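Local coordinates for arfgap-like finger domain containing protein (Cryptosporidium parvum Iowa II, PDB 2OWA), which probably activates GTP hydrolysis by Arf-type small GTPases through its zinc-finger ArfGAP domain, the part of the longer protein represented here, at residues S53-I58 with Q130-E135. Sequence-based numbering, arbitrary orientation.
Sequences SFAVFI and QILDSE
Leu132 of helix 123-135, the last helix of this domain construct, packs against a beta turn at Ala55 to make this small, buried, apolar contact in the ArfGAP zinc-finger domain. It is a type I turn with Ser53 and Phe54 at its centre and Ala55 as its last residue; it leads from strand 49-51 into strand 56-58, an outermost strand of the three-stranded antiparallel sheet, and ends in a G1 beta bulge, with Ala55 and Val56 both facing Ser51. Ala55 fills the bulge position in a left-handed backbone conformation (phi 45°, psi 51°), and its methyl points toward helix 123-135.

Leu132 meets the turn with one branch. The side chain leaves the helix toward the turn, and with CD1 anti to CA (chi2 -174°) it reaches across at full length: Leu132 CD1 lies 3.7 Å from Ala55 CB. Leu132 CD1 also lies 3.9 Å from Ser53 O, a carbonyl that is hydrogen-bonded to Arg91. Arg91 in turn forms a salt bridge with Asp133, a polar link between turn and helix running beside the apolar one, while Arg91 and Ile94 of helix 86-94 also touch Leu132.

The CB of Phe54 points away from the helix; Ser53 CB sits over the centre of the Phe54 ring, 3.9 Å above the plane, and Tyr119 makes an edge-to-face contact with it. Toward the helix Phe54 presents its main chain instead, its carbonyl carbon C lying 3.7 Å from Leu132 CD1.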
loop_
_atom_site.group_PDB
_atom_site.type_symbol
_atom_site.label_atom_id
_atom_site.label_comp_id
_atom_site.label_asym_id
_atom_site.label_seq_id
_atom_site.Cartn_x
_atom_site.Cartn_y
_atom_site.Cartn_z
ATOM N N SER A 53 -4.067 -1.075 -3.173
ATOM C CA SER A 53 -3.880 -1.241 -4.639
ATOM C C SER A 53 -2.431 -1.470 -5.045
ATOM O O SER A 53 -2.123 -2.380 -5.802
ATOM C CB SER A 53 -4.408 0.008 -5.387
ATOM O OG SER A 53 -5.683 0.408 -4.875
ATOM N N PHE A 54 -1.547 -0.622 -4.531
ATOM C CA PHE A 54 -0.116 -0.689 -4.845
ATOM C C PHE A 54 0.685 -1.305 -3.710
ATOM O O PHE A 54 1.897 -1.402 -3.786
ATOM C CB PHE A 54 0.363 0.724 -5.199
ATOM C CG PHE A 54 -0.558 1.408 -6.156
ATOM C CD1 PHE A 54 -0.650 0.968 -7.490
ATOM C CD2 PHE A 54 -1.365 2.461 -5.732
ATOM C CE1 PHE A 54 -1.532 1.583 -8.387
ATOM C CE2 PHE A 54 -2.233 3.073 -6.610
ATOM C CZ PHE A 54 -2.315 2.651 -7.927
ATOM N N ALA A 55 -0.017 -1.738 -2.656
ATOM C CA ALA A 55 0.628 -2.176 -1.415
ATOM C C ALA A 55 1.726 -1.208 -0.984
ATOM O O ALA A 55 2.853 -1.607 -0.724
ATOM C CB ALA A 55 1.181 -3.605 -1.560
ATOM N N VAL A 56 1.407 0.083 -0.919
ATOM C CA VAL A 56 2.360 1.062 -0.413
ATOM C C VAL A 56 1.846 1.661 0.910
ATOM O O VAL A 56 0.641 1.767 1.118
ATOM C CB VAL A 56 2.679 2.172 -1.435
ATOM C CG1 VAL A 56 3.454 1.569 -2.686
ATOM C CG2 VAL A 56 1.400 2.866 -1.869
ATOM N N PHE A 57 2.777 2.048 1.776
ATOM C CA PHE A 57 2.465 2.833 2.991
ATOM C C PHE A 57 2.654 4.328 2.764
ATOM O O PHE A 57 3.660 4.744 2.176
ATOM C CB PHE A 57 3.341 2.415 4.164
ATOM C CG PHE A 57 3.087 1.037 4.618
ATOM C CD1 PHE A 57 2.135 0.786 5.589
ATOM C CD2 PHE A 57 3.798 -0.037 4.051
ATOM C CE1 PHE A 57 1.880 -0.546 6.013
ATOM C CE2 PHE A 57 3.563 -1.338 4.456
ATOM C CZ PHE A 57 2.620 -1.599 5.455
ATOM N N ILE A 58 1.701 5.111 3.262
ATOM C CA ILE A 58 1.619 6.566 3.000
ATOM C C ILE A 58 1.203 7.281 4.296
ATOM O O ILE A 58 0.620 6.651 5.148
ATOM C CB ILE A 58 0.596 6.879 1.867
ATOM C CG1 ILE A 58 -0.804 6.268 2.158
ATOM C CG2 ILE A 58 1.192 6.464 0.467
ATOM C CD1 ILE A 58 -1.853 6.609 1.094
ATOM N N GLN A 130 -1.930 -5.339 -11.065
ATOM C CA GLN A 130 -2.084 -6.683 -11.625
ATOM C C GLN A 130 -0.933 -7.626 -11.355
ATOM O O GLN A 130 -1.167 -8.806 -11.248
ATOM C CB GLN A 130 -2.328 -6.631 -13.145
ATOM C CG GLN A 130 -3.753 -6.251 -13.499
ATOM C CD GLN A 130 -4.046 -6.365 -15.003
ATOM O OE1 GLN A 130 -4.841 -5.612 -15.537
ATOM N NE2 GLN A 130 -3.381 -7.302 -15.682
ATOM N N ILE A 131 0.299 -7.123 -11.290
ATOM C CA ILE A 131 1.474 -7.935 -10.897
ATOM C C ILE A 131 1.276 -8.454 -9.471
ATOM O O ILE A 131 1.541 -9.632 -9.160
ATOM C CB ILE A 131 2.824 -7.130 -10.998
ATOM C CG1 ILE A 131 3.153 -6.781 -12.468
ATOM C CG2 ILE A 131 3.997 -7.886 -10.349
ATOM C CD1 ILE A 131 4.203 -5.675 -12.612
ATOM N N LEU A 132 0.793 -7.574 -8.603
ATOM C CA LEU A 132 0.528 -7.966 -7.237
ATOM C C LEU A 132 -0.632 -8.955 -7.133
ATOM O O LEU A 132 -0.532 -9.899 -6.360
ATOM C CB LEU A 132 0.269 -6.748 -6.369
ATOM C CG LEU A 132 1.420 -5.749 -6.141
ATOM C CD1 LEU A 132 0.870 -4.737 -5.117
ATOM C CD2 LEU A 132 2.771 -6.381 -5.657
ATOM N N ASP A 133 -1.706 -8.734 -7.918
ATOM C CA ASP A 133 -2.883 -9.628 -7.952
ATOM C C ASP A 133 -2.458 -11.034 -8.353
ATOM O O ASP A 133 -2.909 -12.032 -7.779
ATOM C CB ASP A 133 -3.903 -9.168 -9.012
ATOM C CG ASP A 133 -4.612 -7.908 -8.653
ATOM O OD1 ASP A 133 -4.471 -7.436 -7.485
ATOM O OD2 ASP A 133 -5.355 -7.398 -9.549
ATOM N N SER A 134 -1.618 -11.086 -9.375
ATOM C CA SER A 134 -1.069 -12.314 -9.872
ATOM C C SER A 134 -0.208 -13.047 -8.816
ATOM O O SER A 134 -0.281 -14.265 -8.701
ATOM C CB SER A 134 -0.257 -12.006 -11.100
ATOM O OG SER A 134 -0.196 -13.143 -11.902
ATOM N N GLU A 135 0.571 -12.309 -8.031
ATOM C CA GLU A 135 1.362 -12.899 -6.929
ATOM C C GLU A 135 0.525 -13.561 -5.845
ATOM O O GLU A 135 0.917 -14.591 -5.309
ATOM C CB GLU A 135 2.212 -11.838 -6.253
ATOM C CG GLU A 135 3.339 -11.342 -7.077
ATOM C CD GLU A 135 4.569 -12.140 -6.812
ATOM O OE1 GLU A 135 4.710 -13.219 -7.436
ATOM O OE2 GLU A 135 5.378 -11.687 -5.967
#